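PDB 6QRO: glutamine cyclotransferase from Tannerella forsythia, which probably converts N-terminal glutamine of peptides to pyroglutamate, as a zinc-dependent glutaminyl cyclase of the type II, mammalian-like kind. Local coordinates for residues His109-Pro114 and Asp164-Gly169; Tyr115-Thr120 and Tyr286-Asn291. One frame throughout, in Å; residues are numbered along the deposited sequence.

How the contacts relate
From the N terminus, the chain runs through strand 103-109 and enters a long loop that supplies first residues 109-114 and then, without a break, residues 115-120. Helix 132-151 follows, then strand 157-163, and residues 164-169 leave its end to close contact 1. Strands 103-109 and 157-163 are parallel neighbours in the central sheet. The chain then passes strands 203-207 and 269-273 before residues 286-291 return to close contact 2, ahead of helix 299-314. The two closures cross along the chain rather than nest. They meet at the zinc ion, where Asp167 of contact 1 and His288 of contact 2 are both ligands, and Arg113 packs against His288.

Contact 1 (His109-Pro114 and Asp164-Gly169); sequences HWDSRP and DAEDYG. With ZN (zinc ion), chain E.
Asp167, a zinc ligand, is held through its backbone by Asp111 of the facing loop: Asp167 N donates to Asp111 OD2 over 2.9 Å, and OD2 receives it on its syn lone pair. Asp167 binds the zinc ion with both carboxylate oxygens, OD2 at 2.0 Å and OD1 at 2.3 Å. The other oxygen of the facing carboxylate, Asp111 OD1, takes two donors from opposite faces: Glu166 N at 3.0 Å and His109 ND1 at 2.9 Å. Asp111 thus joins the backbone at Glu166 and Asp167 to His109, the last residue of strand 103-109. Its chi1 of 60° sets CG between the backbone N and the carbonyl carbon, which turns the carboxylate toward the facing amides. The NE2 of the same His109 ring is bonded to Asp134, another zinc ligand. Glu166 covers one face of this ring, with OE1 above its centre and the carboxylate turned only 17° from the ring plane.

Beyond Asp167, Arg113 reaches along the loop with its chain extended from CG to NE. Arg113 NH1 bonds Asp167 O and Gly169 O, each at 2.9 Å, and its NH2 also bonds Gly169 O. Both carbonyl oxygens lie close to the guanidinium plane. NH2 has a second partner in Asp117, a salt bridge. The residue after Arg113, Pro114, places CG 3.6 Å from the centroid of the Tyr168 ring, almost on the ring normal, a CH-pi contact. The loops after the adjacent parallel strands 103-109 and 157-163 place Asp167 at the metal site and His109 beside Asp134, as expected for the M28 zinc peptidase fold.

Contact 2 (Tyr115-Thr120 and Tyr286-Asn291); sequences YADHDT and YWHTQN. With ZN (zinc ion), chain E.
Water 2 is held by three side chains, those of His288, Asp117 and His118. It accepts from His288 ND1 at 2.8 Å, donates to Asp117 OD2 at 2.9 Å, and bonds His118 NE2 at 2.8 Å. The water lies in the planes of both imidazole rings, at their edges. His288 bonds the zinc ion through the other ring nitrogen, NE2, at 2.3 Å. The water therefore belongs to the second shell of the metal and, with the zinc bond, holds the ligand ring in its rotation. Asp117 lies alongside His288, pointing the same way, and its OD2 also accepts from the backbone N of Glu172.

The Trp287 indole packs over His288, with CE2 above the centre of the imidazole. At the other end of the indole, Trp287 CZ3 comes to 3.3 Å from His118 NE2. The rings of His118 and Trp287 meet obliquely, their planes 50° apart, and His118, Trp287 and His288 form one aromatic cluster. Asp134 and Asp167 complete the protein ligands of this single zinc site, consistent with a type II glutaminyl cyclase built on the M28 peptidase fold.

Two tight turns face each other here: a type I turn from Ala116 to Asp119 and a type II turn from Tyr286 to Thr289. His118 N donates to His288 O over 3.0 Å and joins the turns. Farther from the metal, Gln290 N meets Asp119 OD1 at 2.8 Å in an almost straight bond, 178° at the hydrogen. The Asp119 CG stands anti to the backbone N (chi1 -154°), which brings OD1 to that amide. OD2 of the same carboxylate is bonded to Asn124 and to the backbone N of Asp121. Thr289 OG1 accepts from Asn291 N in an ST turn.

Contact 1 (His109-Pro114 and Asp164-Gly169)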
ATOM      1  N   HIS A 109       1.820   1.523  -1.337  1.00 10.78           N
ATOM      2  CA  HIS A 109       2.646   2.673  -1.657  1.00  8.49           C
ATOM      3  C   HIS A 109       3.296   3.233  -0.397  1.00  9.71           C
ATOM      4  O   HIS A 109       2.746   3.147   0.704  1.00  9.77           O
ATOM      5  CB  HIS A 109       1.841   3.750  -2.389  1.00 10.02           C
ATOM      6  CG  HIS A 109       1.205   4.780  -1.505  1.00  8.76           C
ATOM      7  ND1 HIS A 109       1.868   5.910  -1.084  1.00  8.94           N
ATOM      8  CD2 HIS A 109      -0.056   4.878  -1.016  1.00  9.32           C
ATOM      9  CE1 HIS A 109       1.047   6.653  -0.362  1.00  9.56           C
ATOM     10  NE2 HIS A 109      -0.124   6.043  -0.297  1.00  7.59           N
ATOM     11  N   TRP A 110       4.518   3.748  -0.562  1.00  9.62           N
ATOM     12  CA  TRP A 110       5.290   4.196   0.574  1.00 10.63           C
ATOM     13  C   TRP A 110       5.611   5.682   0.568  1.00  9.73           C
ATOM     14  O   TRP A 110       5.991   6.208   1.618  1.00  7.76           O
ATOM     15  CB  TRP A 110       6.599   3.398   0.671  1.00  9.88           C
ATOM     16  CG  TRP A 110       7.689   3.701  -0.327  1.00  9.13           C
ATOM     17  CD1 TRP A 110       7.844   3.175  -1.570  1.00  9.64           C
ATOM     18  CD2 TRP A 110       8.832   4.539  -0.099  1.00  9.09           C
ATOM     19  NE1 TRP A 110       9.000   3.663  -2.151  1.00 10.49           N
ATOM     20  CE2 TRP A 110       9.626   4.491  -1.260  1.00  8.57           C
ATOM     21  CE3 TRP A 110       9.253   5.332   0.976  1.00  8.25           C
ATOM     22  CZ2 TRP A 110      10.819   5.200  -1.378  1.00 10.53           C
ATOM     23  CZ3 TRP A 110      10.448   6.031   0.859  1.00 10.42           C
ATOM     24  CH2 TRP A 110      11.212   5.961  -0.309  1.00 10.24           C
ATOM     25  N   ASP A 111       5.421   6.383  -0.548  1.00 11.81           N
ATOM     26  CA  ASP A 111       5.647   7.825  -0.568  1.00  9.67           C
ATOM     27  C   ASP A 111       4.543   8.565   0.189  1.00 10.77           C
ATOM     28  O   ASP A 111       3.428   8.067   0.380  1.00  8.25           O
ATOM     29  CB  ASP A 111       5.705   8.353  -2.006  1.00  9.76           C
ATOM     30  CG  ASP A 111       4.423   8.101  -2.783  1.00 11.08           C
ATOM     31  OD1 ASP A 111       3.969   6.943  -2.851  1.00  9.75           O
ATOM     32  OD2 ASP A 111       3.852   9.079  -3.322  1.00 12.01           O
ATOM     33  N   SER A 112       4.857   9.797   0.589  1.00 14.43           N
ATOM     34  CA  SER A 112       3.883  10.709   1.176  1.00 13.77           C
ATOM     35  C   SER A 112       3.569  11.846   0.214  1.00 11.72           C
ATOM     36  O   SER A 112       4.460  12.359  -0.477  1.00 11.94           O
ATOM     37  CB  SER A 112       4.370  11.269   2.507  1.00  9.59           C
ATOM     38  OG  SER A 112       4.664  10.201   3.358  1.00  7.99           O
ATOM     39  N   ARG A 113       2.302  12.240   0.198  1.00 10.22           N
ATOM     40  CA  ARG A 113       1.831  13.280  -0.704  1.00 10.53           C
ATOM     41  C   ARG A 113       2.516  14.611  -0.423  1.00 11.64           C
ATOM     42  O   ARG A 113       2.654  15.010   0.741  1.00 13.60           O
ATOM     43  CB  ARG A 113       0.321  13.452  -0.560  1.00 13.42           C
ATOM     44  CG  ARG A 113      -0.238  14.566  -1.406  1.00 12.25           C
ATOM     45  CD  ARG A 113      -1.641  14.224  -1.769  1.00 10.60           C
ATOM     46  NE  ARG A 113      -2.318  15.203  -2.607  1.00 10.94           N
ATOM     47  CZ  ARG A 113      -2.025  15.410  -3.889  1.00 13.88           C
ATOM     48  NH1 ARG A 113      -1.019  14.750  -4.461  1.00 11.83           N
ATOM     49  NH2 ARG A 113      -2.705  16.306  -4.590  1.00 10.66           N
ATOM     50  N   PRO A 114       2.956  15.327  -1.463  1.00 12.41           N
ATOM     51  CA  PRO A 114       3.557  16.647  -1.243  1.00  9.62           C
ATOM     52  C   PRO A 114       2.557  17.739  -0.874  1.00 11.23           C
ATOM     53  O   PRO A 114       2.994  18.857  -0.574  1.00 10.36           O
ATOM     54  CB  PRO A 114       4.230  16.941  -2.586  1.00 12.61           C
ATOM     55  CG  PRO A 114       3.402  16.174  -3.582  1.00 11.44           C
ATOM     56  CD  PRO A 114       3.030  14.917  -2.885  1.00  9.50           C
ATOM     57  N   ASP A 164       6.534   3.635  -5.190  1.00 11.62           N
ATOM     58  CA  ASP A 164       6.845   5.040  -4.989  1.00 14.31           C
ATOM     59  C   ASP A 164       5.926   5.932  -5.823  1.00 14.83           C
ATOM     60  O   ASP A 164       5.254   5.480  -6.757  1.00 13.44           O
ATOM     61  CB  ASP A 164       8.307   5.308  -5.360  1.00 11.18           C
ATOM     62  CG  ASP A 164       8.888   6.506  -4.640  1.00 13.32           C
ATOM     63  OD1 ASP A 164       8.125   7.255  -3.987  1.00 10.85           O
ATOM     64  OD2 ASP A 164      10.116   6.697  -4.747  1.00 14.29           O
ATOM     65  N   ALA A 165       5.901   7.215  -5.453  1.00 13.47           N
ATOM     66  CA  ALA A 165       5.317   8.278  -6.279  1.00 14.24           C
ATOM     67  C   ALA A 165       3.876   7.958  -6.671  1.00 12.79           C
ATOM     68  O   ALA A 165       3.430   8.280  -7.776  1.00 12.31           O
ATOM     69  CB  ALA A 165       6.179   8.553  -7.518  1.00 13.21           C
ATOM     70  N   GLU A 166       3.153   7.301  -5.761  1.00 11.29           N
ATOM     71  CA  GLU A 166       1.740   7.008  -5.953  1.00 11.48           C
ATOM     72  C   GLU A 166       0.860   8.211  -5.665  1.00 12.45           C
ATOM     73  O   GLU A 166      -0.192   8.360  -6.298  1.00 14.95           O
ATOM     74  CB  GLU A 166       1.338   5.858  -5.035  1.00 10.12           C
ATOM     75  CG  GLU A 166      -0.135   5.467  -4.995  1.00 13.01           C
ATOM     76  CD  GLU A 166      -0.914   6.183  -3.863  1.00 13.89           C
ATOM     77  OE1 GLU A 166      -0.312   7.031  -3.173  1.00 13.57           O
ATOM     78  OE2 GLU A 166      -2.108   5.881  -3.640  1.00 10.18           O
ATOM     79  N   ASP A 167       1.270   9.063  -4.718  1.00 12.70           N
ATOM     80  CA  ASP A 167       0.408  10.058  -4.091  1.00 12.81           C
ATOM     81  C   ASP A 167       0.805  11.487  -4.453  1.00 12.46           C
ATOM     82  O   ASP A 167       0.582  12.414  -3.669  1.00 12.15           O
ATOM     83  CB  ASP A 167       0.425   9.888  -2.572  1.00  9.77           C
ATOM     84  CG  ASP A 167      -0.959   9.917  -1.980  1.00 10.76           C
ATOM     85  OD1 ASP A 167      -1.929   9.933  -2.750  1.00 14.35           O
ATOM     86  OD2 ASP A 167      -1.095   9.890  -0.762  1.00 10.03           O
ATOM     87  N   TYR A 168       1.368  11.679  -5.650  1.00 12.85           N
ATOM     88  CA  TYR A 168       1.833  12.972  -6.147  1.00 11.17           C
ATOM     89  C   TYR A 168       0.907  13.489  -7.237  1.00 12.07           C
ATOM     90  O   TYR A 168       1.329  14.225  -8.120  1.00 12.08           O
ATOM     91  CB  TYR A 168       3.254  12.839  -6.697  1.00 11.94           C
ATOM     92  CG  TYR A 168       4.215  14.010  -6.548  1.00 13.32           C
ATOM     93  CD1 TYR A 168       4.053  15.181  -7.312  1.00 12.56           C
ATOM     94  CD2 TYR A 168       5.356  13.901  -5.763  1.00 11.10           C
ATOM     95  CE1 TYR A 168       4.954  16.230  -7.219  1.00 11.37           C
ATOM     96  CE2 TYR A 168       6.278  14.943  -5.679  1.00 11.21           C
ATOM     97  CZ  TYR A 168       6.076  16.107  -6.412  1.00 14.83           C
ATOM     98  OH  TYR A 168       6.989  17.153  -6.329  1.00 13.67           O
ATOM     99  N   GLY A 169      -0.360  13.094  -7.202  1.00 14.75           N
ATOM    100  CA  GLY A 169      -1.238  13.440  -8.291  1.00 13.90           C
ATOM    101  C   GLY A 169      -1.655  14.879  -8.229  1.00 13.18           C
ATOM    102  O   GLY A 169      -1.399  15.583  -7.249  1.00 14.08           O
TER
HETATM  103 ZN    ZN E 401      -3.105   9.651  -0.771  1.00 15.28          ZN
HETATM  104  O   HOH W   1      -4.691   8.997  -1.150  1.00 10.45           O

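Contact 2 (Tyr115-Thr120 and Tyr286-Asn291)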
ATOM      1  N   TYR A 115       1.247  17.478  -0.900  1.00 10.67           N
ATOM      2  CA  TYR A 115       0.255  18.519  -0.656  1.00 10.79           C
ATOM      3  C   TYR A 115      -0.768  18.079   0.378  1.00 12.74           C
ATOM      4  O   TYR A 115      -1.424  17.047   0.215  1.00 16.89           O
ATOM      5  CB  TYR A 115      -0.466  18.902  -1.957  1.00 11.72           C
ATOM      6  CG  TYR A 115       0.466  19.075  -3.121  1.00 10.40           C
ATOM      7  CD1 TYR A 115       1.503  19.997  -3.064  1.00 14.31           C
ATOM      8  CD2 TYR A 115       0.318  18.319  -4.281  1.00 11.74           C
ATOM      9  CE1 TYR A 115       2.380  20.170  -4.123  1.00 14.17           C
ATOM     10  CE2 TYR A 115       1.204  18.475  -5.354  1.00 11.49           C
ATOM     11  CZ  TYR A 115       2.229  19.407  -5.270  1.00 15.42           C
ATOM     12  OH  TYR A 115       3.122  19.594  -6.321  1.00 14.53           O
ATOM     13  N   ALA A 116      -0.965  18.890   1.407  1.00 13.72           N
ATOM     14  CA  ALA A 116      -2.112  18.693   2.282  1.00 13.49           C
ATOM     15  C   ALA A 116      -3.324  19.400   1.669  1.00 14.18           C
ATOM     16  O   ALA A 116      -4.003  20.230   2.275  1.00 12.65           O
ATOM     17  CB  ALA A 116      -1.796  19.195   3.684  1.00 12.37           C
ATOM     18  N   ASP A 117      -3.614  19.011   0.430  1.00 13.53           N
ATOM     19  CA  ASP A 117      -4.445  19.857  -0.409  1.00 14.02           C
ATOM     20  C   ASP A 117      -5.918  19.806  -0.035  1.00 16.31           C
ATOM     21  O   ASP A 117      -6.695  20.584  -0.592  1.00 15.14           O
ATOM     22  CB  ASP A 117      -4.213  19.514  -1.892  1.00 14.41           C
ATOM     23  CG  ASP A 117      -4.372  18.030  -2.202  1.00 15.46           C
ATOM     24  OD1 ASP A 117      -4.061  17.191  -1.327  1.00 14.97           O
ATOM     25  OD2 ASP A 117      -4.777  17.703  -3.347  1.00 13.94           O
ATOM     26  N   HIS A 118      -6.305  18.927   0.898  1.00 14.82           N
ATOM     27  CA  HIS A 118      -7.629  18.906   1.503  1.00 12.95           C
ATOM     28  C   HIS A 118      -7.643  19.474   2.914  1.00 13.40           C
ATOM     29  O   HIS A 118      -8.664  19.365   3.602  1.00 12.48           O
ATOM     30  CB  HIS A 118      -8.190  17.486   1.547  1.00 14.21           C
ATOM     31  CG  HIS A 118      -8.528  16.925   0.203  1.00 13.02           C
ATOM     32  ND1 HIS A 118      -9.824  16.830  -0.253  1.00 16.50           N
ATOM     33  CD2 HIS A 118      -7.747  16.396  -0.767  1.00 13.20           C
ATOM     34  CE1 HIS A 118      -9.827  16.290  -1.458  1.00 13.38           C
ATOM     35  NE2 HIS A 118      -8.580  16.011  -1.791  1.00 18.69           N
ATOM     36  N   ASP A 119      -6.545  20.080   3.362  1.00 14.60           N
ATOM     37  CA  ASP A 119      -6.500  20.602   4.722  1.00 17.08           C
ATOM     38  C   ASP A 119      -7.564  21.679   4.920  1.00 17.10           C
ATOM     39  O   ASP A 119      -7.938  22.388   3.978  1.00 18.98           O
ATOM     40  CB  ASP A 119      -5.106  21.165   5.024  1.00 15.64           C
ATOM     41  CG  ASP A 119      -4.778  21.125   6.509  1.00 20.13           C
ATOM     42  OD1 ASP A 119      -4.446  20.019   7.005  1.00 13.94           O
ATOM     43  OD2 ASP A 119      -4.858  22.187   7.178  1.00 18.94           O
ATOM     44  N   THR A 120      -8.087  21.778   6.152  1.00 16.93           N
ATOM     45  CA  THR A 120      -9.035  22.848   6.448  1.00 17.43           C
ATOM     46  C   THR A 120      -8.345  24.201   6.419  1.00 21.56           C
ATOM     47  O   THR A 120      -9.002  25.220   6.181  1.00 19.90           O
ATOM     48  CB  THR A 120      -9.720  22.661   7.808  1.00 17.78           C
ATOM     49  OG1 THR A 120      -8.769  22.838   8.861  1.00 25.86           O
ATOM     50  CG2 THR A 120     -10.348  21.287   7.922  1.00 17.25           C
ATOM     51  N   TYR A 286      -9.121  12.713   7.693  1.00 14.52           N
ATOM     52  CA  TYR A 286      -7.727  13.147   7.706  1.00 13.34           C
ATOM     53  C   TYR A 286      -7.063  13.064   6.338  1.00 11.23           C
ATOM     54  O   TYR A 286      -5.928  13.535   6.199  1.00 11.09           O
ATOM     55  CB  TYR A 286      -6.937  12.282   8.707  1.00 12.20           C
ATOM     56  CG  TYR A 286      -7.037  10.817   8.327  1.00 14.10           C
ATOM     57  CD1 TYR A 286      -6.351  10.303   7.224  1.00 11.88           C
ATOM     58  CD2 TYR A 286      -7.879   9.966   9.025  1.00 13.60           C
ATOM     59  CE1 TYR A 286      -6.483   8.988   6.848  1.00 12.28           C
ATOM     60  CE2 TYR A 286      -8.006   8.648   8.660  1.00 14.41           C
ATOM     61  CZ  TYR A 286      -7.303   8.164   7.568  1.00 14.49           C
ATOM     62  OH  TYR A 286      -7.427   6.839   7.194  1.00 14.79           O
ATOM     63  N   TRP A 287      -7.714  12.424   5.362  1.00 10.75           N
ATOM     64  CA  TRP A 287      -7.098  12.131   4.072  1.00 12.49           C
ATOM     65  C   TRP A 287      -6.640  13.415   3.392  1.00 13.18           C
ATOM     66  O   TRP A 287      -7.428  14.354   3.214  1.00 12.23           O
ATOM     67  CB  TRP A 287      -8.085  11.413   3.161  1.00 13.38           C
ATOM     68  CG  TRP A 287      -7.526  10.947   1.845  1.00 11.61           C
ATOM     69  CD1 TRP A 287      -6.601   9.967   1.645  1.00 10.33           C
ATOM     70  CD2 TRP A 287      -7.842  11.469   0.539  1.00 14.71           C
ATOM     71  NE1 TRP A 287      -6.351   9.812   0.298  1.00 12.10           N
ATOM     72  CE2 TRP A 287      -7.084  10.736  -0.399  1.00 14.63           C
ATOM     73  CE3 TRP A 287      -8.698  12.475   0.076  1.00 13.14           C
ATOM     74  CZ2 TRP A 287      -7.167  10.974  -1.777  1.00 13.93           C
ATOM     75  CZ3 TRP A 287      -8.769  12.709  -1.297  1.00 14.00           C
ATOM     76  CH2 TRP A 287      -8.004  11.965  -2.199  1.00 10.48           C
ATOM     77  N   HIS A 288      -5.359  13.437   3.016  1.00 11.82           N
ATOM     78  CA  HIS A 288      -4.696  14.572   2.376  1.00 10.34           C
ATOM     79  C   HIS A 288      -4.846  15.843   3.206  1.00 13.28           C
ATOM     80  O   HIS A 288      -4.947  16.953   2.681  1.00 11.99           O
ATOM     81  CB  HIS A 288      -5.188  14.743   0.949  1.00 10.79           C
ATOM     82  CG  HIS A 288      -4.754  13.639   0.047  1.00 10.68           C
ATOM     83  ND1 HIS A 288      -4.912  13.683  -1.325  1.00 12.60           N
ATOM     84  CD2 HIS A 288      -4.129  12.470   0.314  1.00 11.73           C
ATOM     85  CE1 HIS A 288      -4.433  12.575  -1.859  1.00 10.45           C
ATOM     86  NE2 HIS A 288      -3.954  11.821  -0.885  1.00 13.83           N
ATOM     87  N   THR A 289      -4.871  15.674   4.521  1.00 12.22           N
ATOM     88  CA  THR A 289      -4.740  16.751   5.483  1.00 15.12           C
ATOM     89  C   THR A 289      -3.492  16.505   6.315  1.00 15.99           C
ATOM     90  O   THR A 289      -2.843  15.455   6.221  1.00 18.21           O
ATOM     91  CB  THR A 289      -5.959  16.846   6.413  1.00 14.18           C
ATOM     92  OG1 THR A 289      -5.903  15.777   7.360  1.00 15.07           O
ATOM     93  CG2 THR A 289      -7.262  16.778   5.631  1.00 10.72           C
ATOM     94  N   GLN A 290      -3.141  17.494   7.121  1.00 14.18           N
ATOM     95  CA  GLN A 290      -2.062  17.304   8.076  1.00 14.01           C
ATOM     96  C   GLN A 290      -2.534  16.625   9.365  1.00 13.94           C
ATOM     97  O   GLN A 290      -1.779  16.558  10.340  1.00 14.13           O
ATOM     98  CB  GLN A 290      -1.338  18.630   8.290  1.00 15.17           C
ATOM     99  CG  GLN A 290      -0.558  18.918   7.009  1.00 11.84           C
ATOM    100  CD  GLN A 290       0.538  19.937   7.150  1.00 12.50           C
ATOM    101  OE1 GLN A 290       0.495  20.796   8.022  1.00 15.10           O
ATOM    102  NE2 GLN A 290       1.536  19.854   6.272  1.00 11.98           N
ATOM    103  N   ASN A 291      -3.791  16.171   9.383  1.00 13.84           N
ATOM    104  CA  ASN A 291      -4.359  15.319  10.413  1.00 12.90           C
ATOM    105  C   ASN A 291      -4.055  13.839  10.195  1.00 13.43           C
ATOM    106  O   ASN A 291      -4.458  13.005  11.011  1.00 15.21           O
ATOM    107  CB  ASN A 291      -5.876  15.528  10.453  1.00 14.06           C
ATOM    108  CG  ASN A 291      -6.255  16.931  10.860  1.00 13.74           C
ATOM    109  OD1 ASN A 291      -5.487  17.617  11.520  1.00 17.94           O
ATOM    110  ND2 ASN A 291      -7.418  17.380  10.428  1.00 12.89           N
TER
HETATM  111 ZN    ZN E 401      -3.105   9.651  -0.771  1.00 15.28          ZN
HETATM  112  O   HOH W   2      -6.320  15.219  -3.257  1.00 13.55           O
HETATM  113  O   HOH W   1      -4.691   8.997  -1.150  1.00 10.45           O